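Local structure of B-type Cna protein (Enterococcus faecium, 6FWY) at residues D22-V27 with D99-Y104; I15-K20 with Q41-H46; A187-T192 with N212-N217. The protein is of unknown function but carries a thioester domain of the kind through which surface proteins of Gram-positive bacteria probably attach covalently to host targets. One frame throughout, in Å; residues are numbered along the deposited sequence. Where two conformers were deposited one is given.

Interaction 1. Residues D22-V27 with D99-Y104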
loop_
_atom_site.group_PDB
_atom_site.type_symbol
_atom_site.label_atom_id
_atom_site.label_comp_id
_atom_site.label_asym_id
_atom_site.label_seq_id
_atom_site.Cartn_x
_atom_site.Cartn_y
_atom_site.Cartn_z
ATOM N N ASP A 22 17.024 3.745 24.569
ATOM C CA ASP A 22 17.816 4.968 24.501
ATOM C C ASP A 22 18.578 5.089 23.174
ATOM O O ASP A 22 19.254 6.116 22.923
ATOM C CB ASP A 22 18.758 5.060 25.726
ATOM C CG ASP A 22 19.613 3.821 25.933
ATOM O OD1 ASP A 22 19.628 2.908 25.075
ATOM O OD2 ASP A 22 20.260 3.739 26.986
ATOM N N GLY A 23 18.522 4.054 22.333
ATOM C CA GLY A 23 19.123 4.094 21.005
ATOM C C GLY A 23 20.435 3.370 20.975
ATOM O O GLY A 23 21.121 3.282 21.992
ATOM N N TYR A 24 20.772 2.831 19.808
ATOM C CA TYR A 24 22.033 2.117 19.569
ATOM C C TYR A 24 23.072 2.953 18.805
ATOM O O TYR A 24 24.168 2.474 18.534
ATOM C CB TYR A 24 21.732 0.861 18.758
ATOM C CG TYR A 24 20.900 -0.113 19.523
ATOM C CD1 TYR A 24 19.517 -0.027 19.500
ATOM C CD2 TYR A 24 21.496 -1.112 20.286
ATOM C CE1 TYR A 24 18.743 -0.912 20.231
ATOM C CE2 TYR A 24 20.728 -2.015 20.992
ATOM C CZ TYR A 24 19.356 -1.913 20.944
ATOM O OH TYR A 24 18.618 -2.803 21.667
ATOM N N ILE A 25 22.684 4.176 18.459
ATOM C CA ILE A 25 23.477 5.126 17.705
ATOM C C ILE A 25 23.250 6.505 18.301
ATOM O O ILE A 25 22.373 6.697 19.125
ATOM C CB ILE A 25 23.120 5.126 16.182
ATOM C CG1 ILE A 25 21.679 5.560 15.908
ATOM C CG2 ILE A 25 23.365 3.744 15.566
ATOM C CD1 ILE A 25 21.442 7.042 15.729
ATOM N N ARG A 26 24.054 7.461 17.855
ATOM C CA ARG A 26 23.858 8.874 18.162
ATOM C C ARG A 26 23.957 9.616 16.840
ATOM O O ARG A 26 24.306 9.018 15.825
ATOM C CB ARG A 26 24.904 9.359 19.176
ATOM C CG ARG A 26 24.776 8.669 20.521
ATOM C CD ARG A 26 25.941 8.900 21.439
ATOM N NE ARG A 26 27.133 8.177 21.004
ATOM C CZ ARG A 26 28.369 8.399 21.473
ATOM N NH1 ARG A 26 28.581 9.300 22.407
ATOM N NH2 ARG A 26 29.387 7.687 21.009
ATOM N N VAL A 27 23.638 10.908 16.853
ATOM C CA VAL A 27 23.696 11.723 15.654
ATOM C C VAL A 27 24.351 13.065 15.959
ATOM O O VAL A 27 23.913 13.778 16.891
ATOM C CB VAL A 27 22.311 11.994 15.043
ATOM C CG1 VAL A 27 22.425 12.798 13.757
ATOM C CG2 VAL A 27 21.551 10.692 14.784
ATOM N N ASP A 99 14.203 -8.316 18.382
ATOM C CA ASP A 99 13.133 -7.448 17.856
ATOM C C ASP A 99 13.266 -5.953 18.171
ATOM O O ASP A 99 12.760 -5.126 17.405
ATOM C CB ASP A 99 11.757 -7.935 18.318
ATOM C CG ASP A 99 11.369 -9.274 17.689
ATOM O OD1 ASP A 99 12.102 -9.764 16.794
ATOM O OD2 ASP A 99 10.344 -9.862 18.083
ATOM N N THR A 100 13.925 -5.612 19.282
ATOM C CA THR A 100 14.159 -4.201 19.633
ATOM C C THR A 100 15.155 -3.587 18.664
ATOM O O THR A 100 14.936 -2.485 18.190
ATOM C CB THR A 100 14.679 -4.019 21.062
ATOM O OG1 THR A 100 13.771 -4.604 21.974
ATOM C CG2 THR A 100 14.787 -2.535 21.411
ATOM N N GLU A 101 16.236 -4.314 18.388
ATOM C CA GLU A 101 17.232 -3.893 17.395
ATOM C C GLU A 101 16.626 -3.774 15.994
ATOM O O GLU A 101 16.927 -2.827 15.275
ATOM C CB GLU A 101 18.423 -4.864 17.352
ATOM C CG GLU A 101 19.338 -4.793 18.568
ATOM C CD GLU A 101 20.378 -5.895 18.642
ATOM O OE1 GLU A 101 20.681 -6.542 17.601
ATOM O OE2 GLU A 101 20.913 -6.103 19.753
ATOM N N ALA A 102 15.791 -4.743 15.616
ATOM C CA ALA A 102 15.134 -4.730 14.294
ATOM C C ALA A 102 14.184 -3.538 14.169
ATOM O O ALA A 102 14.224 -2.806 13.188
ATOM C CB ALA A 102 14.407 -6.045 14.033
ATOM N N TRP A 103 13.348 -3.339 15.179
ATOM C CA TRP A 103 12.465 -2.181 15.218
ATOM C C TRP A 103 13.237 -0.851 15.157
ATOM O O TRP A 103 12.880 0.033 14.376
ATOM C CB TRP A 103 11.579 -2.211 16.462
ATOM C CG TRP A 103 11.020 -0.860 16.820
ATOM C CD1 TRP A 103 10.091 -0.136 16.135
ATOM C CD2 TRP A 103 11.390 -0.073 17.942
ATOM N NE1 TRP A 103 9.857 1.055 16.767
ATOM C CE2 TRP A 103 10.642 1.124 17.881
ATOM C CE3 TRP A 103 12.305 -0.252 18.989
ATOM C CZ2 TRP A 103 10.761 2.139 18.841
ATOM C CZ3 TRP A 103 12.429 0.750 19.941
ATOM C CH2 TRP A 103 11.655 1.931 19.864
ATOM N N TYR A 104 14.286 -0.707 15.967
ATOM C CA TYR A 104 15.047 0.551 15.997
ATOM C C TYR A 104 15.736 0.833 14.668
ATOM O O TYR A 104 15.766 1.984 14.200
ATOM C CB TYR A 104 16.066 0.559 17.140
ATOM C CG TYR A 104 16.727 1.899 17.340
ATOM C CD1 TYR A 104 16.110 2.899 18.089
ATOM C CD2 TYR A 104 17.968 2.163 16.788
ATOM C CE1 TYR A 104 16.718 4.140 18.277
ATOM C CE2 TYR A 104 18.586 3.396 16.975
ATOM C CZ TYR A 104 17.953 4.372 17.718
ATOM O OH TYR A 104 18.560 5.576 17.908
HETATM O O HOH W 1 19.929 -5.039 22.019
#
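The first turns of helix 99-113 meet the loop that leads into strand 26-29 through two tyrosines, Y24 and Y104, an aromatic pair in the helical part of the thioester domain. The pair is an offset edge-to-face stack: the edge of Y24 points at the face of Y104, with ring centroids 5.7 Å apart and planes inclined at 63°. The closest approach of the two side chains is 3.8 Å, from Y24 CD1 to Y104 CD2. Y104 reaches across from the helix with CG anti to its own backbone N (chi1 -171°), which carries the ring against the loop backbone. G23 has no side chain to hold it off, and G23 CA comes to 3.5 Å from Y104 CZ. I25 sets CG1 at the edge of the Y104 ring, in its plane, 3.7 Å from Y104 OH. The hydroxyl itself is hydrogen-bonded to M37 O.

Around Y24, E101 CG makes an off-centre CH-pi contact, 4.2 Å from the ring centroid, while T100 CG2 sits near the ring plane beside Y24 OH. The extended E101 chain crosses the tyrosine at about a right angle. Its carboxylate is bridged to the phenol by water 1, which accepts from Y24 OH at 2.6 Å and donates to E101 OE2 at 2.7 Å. E101 OE1 is held by G97 N and by a salt bridge to R136, so both carboxylate oxygens have partners. Y24 also lies against H129 and against E133 and V137 of helix 131-150, whereas Y104 packs on T21 of strand 11-21 and I25 on W124.

Interaction 2. Residues I15-K20 with Q41-H46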
loop_
_atom_site.group_PDB
_atom_site.type_symbol
_atom_site.label_atom_id
_atom_site.label_comp_id
_atom_site.label_asym_id
_atom_site.label_seq_id
_atom_site.Cartn_x
_atom_site.Cartn_y
_atom_site.Cartn_z
ATOM N N ILE A 15 -0.852 4.022 20.249
ATOM C CA ILE A 15 -0.775 3.434 21.584
ATOM C C ILE A 15 0.645 2.925 21.737
ATOM O O ILE A 15 1.177 2.325 20.815
ATOM C CB ILE A 15 -1.747 2.243 21.697
ATOM C CG1 ILE A 15 -3.200 2.702 21.508
ATOM C CG2 ILE A 15 -1.594 1.552 23.048
ATOM C CD1 ILE A 15 -4.158 1.599 21.100
ATOM N N GLU A 16 1.243 3.151 22.899
ATOM C CA GLU A 16 2.586 2.635 23.237
ATOM C C GLU A 16 2.532 1.132 23.468
ATOM O O GLU A 16 1.582 0.646 24.093
ATOM C CB GLU A 16 3.092 3.290 24.521
ATOM C CG GLU A 16 3.286 4.825 24.460
ATOM C CD GLU A 16 4.652 5.247 23.976
ATOM O OE1 GLU A 16 5.230 4.558 23.092
ATOM O OE2 GLU A 16 5.179 6.273 24.456
ATOM N N THR A 17 3.518 0.392 22.965
ATOM C CA THR A 17 3.605 -1.064 23.210
ATOM C C THR A 17 4.292 -1.426 24.528
ATOM O O THR A 17 4.187 -2.559 24.984
ATOM C CB THR A 17 4.404 -1.793 22.102
ATOM O OG1 THR A 17 5.774 -1.361 22.127
ATOM C CG2 THR A 17 3.813 -1.525 20.739
ATOM N N GLY A 18 5.026 -0.493 25.110
ATOM C CA GLY A 18 5.884 -0.751 26.268
ATOM C C GLY A 18 7.348 -0.952 25.895
ATOM O O GLY A 18 8.183 -0.981 26.765
ATOM N N VAL A 19 7.652 -1.145 24.616
ATOM C CA VAL A 19 9.028 -1.256 24.160
ATOM C C VAL A 19 9.662 0.135 23.988
ATOM O O VAL A 19 9.091 1.017 23.355
ATOM C CB VAL A 19 9.138 -2.056 22.844
ATOM C CG1 VAL A 19 10.573 -2.027 22.294
ATOM C CG2 VAL A 19 8.641 -3.501 23.048
ATOM N N LYS A 20 10.831 0.321 24.566
ATOM C CA LYS A 20 11.573 1.576 24.391
ATOM C C LYS A 20 13.058 1.332 24.504
ATOM O O LYS A 20 13.501 0.341 25.095
ATOM C CB LYS A 20 11.176 2.682 25.367
ATOM C CG LYS A 20 9.720 2.949 25.530
ATOM C CD LYS A 20 9.446 3.892 26.688
ATOM C CE LYS A 20 7.934 4.116 26.748
ATOM N NZ LYS A 20 7.584 5.181 27.736
ATOM N N GLN A 41 8.352 2.489 21.088
ATOM C CA GLN A 41 7.611 1.754 20.070
ATOM C C GLN A 41 6.094 1.978 20.274
ATOM O O GLN A 41 5.582 1.931 21.404
ATOM C CB GLN A 41 7.959 0.277 20.142
ATOM C CG GLN A 41 7.458 -0.562 18.976
ATOM C CD GLN A 41 7.757 -2.033 19.176
ATOM O OE1 GLN A 41 8.678 -2.590 18.565
ATOM N NE2 GLN A 41 7.031 -2.646 20.080
ATOM N N PHE A 42 5.400 2.247 19.171
ATOM C CA PHE A 42 3.960 2.432 19.182
ATOM C C PHE A 42 3.276 1.789 17.963
ATOM O O PHE A 42 3.917 1.519 16.933
ATOM C CB PHE A 42 3.595 3.915 19.291
ATOM C CG PHE A 42 4.038 4.750 18.120
ATOM C CD1 PHE A 42 5.347 5.255 18.056
ATOM C CD2 PHE A 42 3.159 5.042 17.072
ATOM C CE1 PHE A 42 5.745 6.035 16.994
ATOM C CE2 PHE A 42 3.559 5.826 15.999
ATOM C CZ PHE A 42 4.852 6.318 15.960
ATOM N N LYS A 43 1.960 1.557 18.130
ATOM C CA LYS A 43 1.099 0.956 17.136
ATOM C C LYS A 43 -0.134 1.828 16.982
ATOM O O LYS A 43 -0.529 2.521 17.927
ATOM C CB LYS A 43 0.563 -0.397 17.625
ATOM C CG LYS A 43 1.587 -1.501 17.815
ATOM C CD LYS A 43 0.966 -2.696 18.547
ATOM C CE LYS A 43 1.342 -4.028 17.907
ATOM N NZ LYS A 43 0.492 -5.144 18.440
ATOM N N ASP A 44 -0.787 1.743 15.825
ATOM C CA ASP A 44 -2.086 2.379 15.666
ATOM C C ASP A 44 -3.145 1.475 16.329
ATOM O O ASP A 44 -2.816 0.381 16.793
ATOM C CB ASP A 44 -2.356 2.759 14.200
ATOM C CG ASP A 44 -2.885 1.586 13.340
ATOM O OD1 ASP A 44 -2.795 0.398 13.750
ATOM O OD2 ASP A 44 -3.403 1.871 12.229
ATOM N N SER A 45 -4.391 1.925 16.392
ATOM C CA SER A 45 -5.432 1.175 17.115
ATOM C C SER A 45 -5.887 -0.135 16.440
ATOM O O SER A 45 -6.623 -0.912 17.048
ATOM C CB SER A 45 -6.636 2.063 17.370
ATOM O OG SER A 45 -7.181 2.483 16.154
ATOM N N HIS A 46 -5.477 -0.372 15.196
ATOM C CA HIS A 46 -5.687 -1.681 14.537
ATOM C C HIS A 46 -4.473 -2.638 14.701
ATOM O O HIS A 46 -4.421 -3.690 14.072
ATOM C CB HIS A 46 -5.969 -1.500 13.038
ATOM C CG HIS A 46 -7.087 -0.558 12.713
ATOM N ND1 HIS A 46 -6.877 0.665 12.100
ATOM C CD2 HIS A 46 -8.432 -0.687 12.852
ATOM C CE1 HIS A 46 -8.049 1.251 11.888
ATOM N NE2 HIS A 46 -9.003 0.455 12.340
HETATM O O HOH W 2 6.336 1.813 23.982
#
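T17 and Q41 form the dense end of an antiparallel pairing between strands 11-21 and 32-44, where strand 11-21 turns a corner at G18. With CG anti to the backbone N (chi1 -169°), Q41 brings its amide obliquely across T17, and NE2 donates to T17 OG1 at 2.7 Å in a bent bond (145°), the oxygen lying somewhat out of the amide plane. The same oxygen accepts from V19 N at 3.1 Å, closing an ST turn around the corner. V19 CG2 lies 3.5 Å from Q41 NE2. Backbone bonds continue on both sides of the corner: T17 N to Q41 O at 3.0 Å, and Q41 N to V19 O at 2.8 Å.

Towards the other end, the paired I15 and K43 exchange two backbone bonds and their side chains are exposed, with K43 CG against T17 CG2 at 3.7 Å and I15 CD1 only loosely near S45 CA. Back at the corner, water 2 accepts from G18 N and lies 2.7 Å from Q41 O. The corner is held within this pair largely by polar groups, T17 OG1 accepting from two N-H donors, while W103 covers V19 and Q41.

Interaction 3. Residues A187-T192 with N212-N217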
loop_
_atom_site.group_PDB
_atom_site.type_symbol
_atom_site.label_atom_id
_atom_site.label_comp_id
_atom_site.label_asym_id
_atom_site.label_seq_id
_atom_site.Cartn_x
_atom_site.Cartn_y
_atom_site.Cartn_z
ATOM N N ALA A 187 -15.015 -5.673 -9.636
ATOM C CA ALA A 187 -15.094 -4.591 -10.609
ATOM C C ALA A 187 -16.523 -4.370 -11.093
ATOM O O ALA A 187 -17.328 -5.297 -11.149
ATOM C CB ALA A 187 -14.179 -4.878 -11.794
ATOM N N LYS A 188 -16.794 -3.116 -11.430
ATOM C CA LYS A 188 -18.068 -2.662 -11.965
ATOM C C LYS A 188 -17.875 -2.325 -13.434
ATOM O O LYS A 188 -16.959 -1.580 -13.790
ATOM C CB LYS A 188 -18.538 -1.409 -11.210
ATOM C CG LYS A 188 -19.740 -0.693 -11.825
ATOM C CD LYS A 188 -20.560 0.092 -10.820
ATOM C CE LYS A 188 -21.989 0.213 -11.308
ATOM N NZ LYS A 188 -22.465 1.606 -11.123
ATOM N N LEU A 189 -18.741 -2.864 -14.290
ATOM C CA LEU A 189 -18.702 -2.542 -15.713
ATOM C C LEU A 189 -19.485 -1.271 -16.014
ATOM O O LEU A 189 -20.581 -1.093 -15.496
ATOM C CB LEU A 189 -19.251 -3.720 -16.527
ATOM C CG LEU A 189 -18.569 -5.072 -16.291
ATOM C CD1 LEU A 189 -19.114 -6.088 -17.269
ATOM C CD2 LEU A 189 -17.040 -4.964 -16.465
ATOM N N THR A 190 -18.908 -0.389 -16.825
ATOM C CA THR A 190 -19.591 0.791 -17.343
ATOM C C THR A 190 -19.567 0.708 -18.857
ATOM O O THR A 190 -18.504 0.583 -19.469
ATOM C CB THR A 190 -18.911 2.106 -16.899
ATOM O OG1 THR A 190 -19.066 2.255 -15.490
ATOM C CG2 THR A 190 -19.551 3.335 -17.546
ATOM N N PHE A 191 -20.747 0.788 -19.463
ATOM C CA PHE A 191 -20.871 0.768 -20.920
ATOM C C PHE A 191 -20.807 2.183 -21.455
ATOM O O PHE A 191 -21.539 3.059 -21.002
ATOM C CB PHE A 191 -22.123 0.012 -21.334
ATOM C CG PHE A 191 -22.017 -1.457 -21.043
ATOM C CD1 PHE A 191 -21.422 -2.324 -21.936
ATOM C CD2 PHE A 191 -22.448 -1.946 -19.827
ATOM C CE1 PHE A 191 -21.274 -3.669 -21.636
ATOM C CE2 PHE A 191 -22.312 -3.300 -19.499
ATOM C CZ PHE A 191 -21.713 -4.161 -20.405
ATOM N N THR A 192 -19.890 2.398 -22.390
ATOM C CA THR A 192 -19.583 3.729 -22.916
ATOM C C THR A 192 -20.230 3.998 -24.266
ATOM O O THR A 192 -20.074 5.081 -24.808
ATOM C CB THR A 192 -18.062 3.921 -23.010
ATOM O OG1 THR A 192 -17.491 2.807 -23.708
ATOM C CG2 THR A 192 -17.458 3.983 -21.612
ATOM N N ASN A 212 -24.163 -5.630 -12.886
ATOM C CA ASN A 212 -22.947 -5.183 -13.611
ATOM C C ASN A 212 -21.619 -5.398 -12.875
ATOM O O ASN A 212 -20.640 -4.714 -13.166
ATOM C CB ASN A 212 -23.076 -3.711 -14.074
ATOM C CG ASN A 212 -23.998 -3.552 -15.277
ATOM O OD1 ASN A 212 -25.048 -2.930 -15.162
ATOM N ND2 ASN A 212 -23.651 -4.165 -16.413
ATOM N N THR A 213 -21.561 -6.375 -11.969
ATOM C CA THR A 213 -20.380 -6.597 -11.133
ATOM C C THR A 213 -19.717 -7.928 -11.491
ATOM O O THR A 213 -20.397 -8.916 -11.677
ATOM C CB THR A 213 -20.754 -6.524 -9.640
ATOM O OG1 THR A 213 -21.447 -5.298 -9.398
ATOM C CG2 THR A 213 -19.507 -6.568 -8.738
ATOM N N VAL A 214 -18.392 -7.924 -11.615
ATOM C CA VAL A 214 -17.608 -9.114 -11.973
ATOM C C VAL A 214 -16.527 -9.357 -10.933
ATOM O O VAL A 214 -16.139 -8.445 -10.186
ATOM C CB VAL A 214 -16.967 -9.022 -13.380
ATOM C CG1 VAL A 214 -18.026 -8.847 -14.450
ATOM C CG2 VAL A 214 -15.969 -7.869 -13.487
ATOM N N LYS A 215 -16.042 -10.588 -10.889
ATOM C CA LYS A 215 -14.963 -10.948 -9.992
ATOM C C LYS A 215 -13.622 -10.644 -10.641
ATOM O O LYS A 215 -13.527 -10.590 -11.849
ATOM C CB LYS A 215 -15.074 -12.422 -9.613
ATOM C CG LYS A 215 -16.202 -12.664 -8.628
ATOM C CD LYS A 215 -16.734 -14.087 -8.718
ATOM C CE LYS A 215 -17.520 -14.477 -7.475
ATOM N NZ LYS A 215 -16.618 -14.987 -6.388
ATOM N N LEU A 216 -12.616 -10.434 -9.795
ATOM C CA LEU A 216 -11.214 -10.268 -10.213
ATOM C C LEU A 216 -10.521 -11.623 -10.236
ATOM O O LEU A 216 -10.821 -12.485 -9.413
ATOM C CB LEU A 216 -10.471 -9.357 -9.239
ATOM C CG LEU A 216 -11.076 -7.987 -9.000
ATOM C CD1 LEU A 216 -10.167 -7.156 -8.089
ATOM C CD2 LEU A 216 -11.307 -7.261 -10.308
ATOM N N ASN A 217 -9.567 -11.782 -11.149
ATOM C CA ASN A 217 -8.870 -13.059 -11.363
ATOM C C ASN A 217 -9.873 -14.173 -11.684
ATOM O O ASN A 217 -9.883 -15.250 -11.080
ATOM C CB ASN A 217 -7.954 -13.385 -10.179
ATOM C CG ASN A 217 -6.939 -12.273 -9.923
ATOM O OD1 ASN A 217 -6.279 -11.828 -10.845
ATOM N ND2 ASN A 217 -6.850 -11.795 -8.696
#
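A187 and V214 face each other across a short antiparallel ladder, and the small methyl of the alanine makes a shallow place into which larger neighbours lean. V214 CG2 enters from the partner strand at 3.9 Å from A187 CB. L216, two residues after V214, reaches across with CD2 to 4.0 Å from A187 CB, so that two branched side chains share one methyl. The other prong of V214 is used as well: CG1 abuts L189 CD1 at 4.1 Å, the two side chains crossing at about a right angle. V214 therefore presents one methyl to each of two successive inward-facing residues of strand 185-191.

The backbones are joined by A187 N to V214 O, V214 N to A187 O and L189 N to N212 O, the last at 2.9 Å and almost straight (175°). The short segments run at 135°, short of strictly antiparallel, so they splay across one another. On the reverse face K188 and T213 are paired, and T213 CG2 covers A187 O at 3.5 Å. At the far end N212 points ND2 at the edge of the F191 ring, in its plane, 3.5 Å from F191 CE2, the amide turned 61° from the ring.

Strand 185-191 lies between strands 213-215 and 231-250, bonding to T238 and K236 on its second edge. Its A187 and L189 side chains turn inward onto F159 and I161 of strand 159-169 in the five-stranded sheet, V214 packs on T179 of strand 172-181, and L189, F191 and N212 gather around I201 of strand 200-203.

Interactions 1 and 2 are neighbours, their centres about 16 Å apart, and they meet through W103: its CZ2 lies 3.3 Å from Q41 N, and its CZ3 packs on V19 CG1 at 4.1 Å. Helix 99-113 thus rests on the sheet corner of interaction 2 while also packing against the loop of interaction 1. A bound tetraethylene glycol, probably from the crystallisation liquor, lies about 5 Å from the E101 side chain of interaction 1. Interaction 3 is remote, its centre about 48 Å from that of interaction 1 and 40 Å from that of interaction 2. Continuity comes from long strand 231-250, which pairs with strand 67-73 beside strand 11-21 and with strand 185-191.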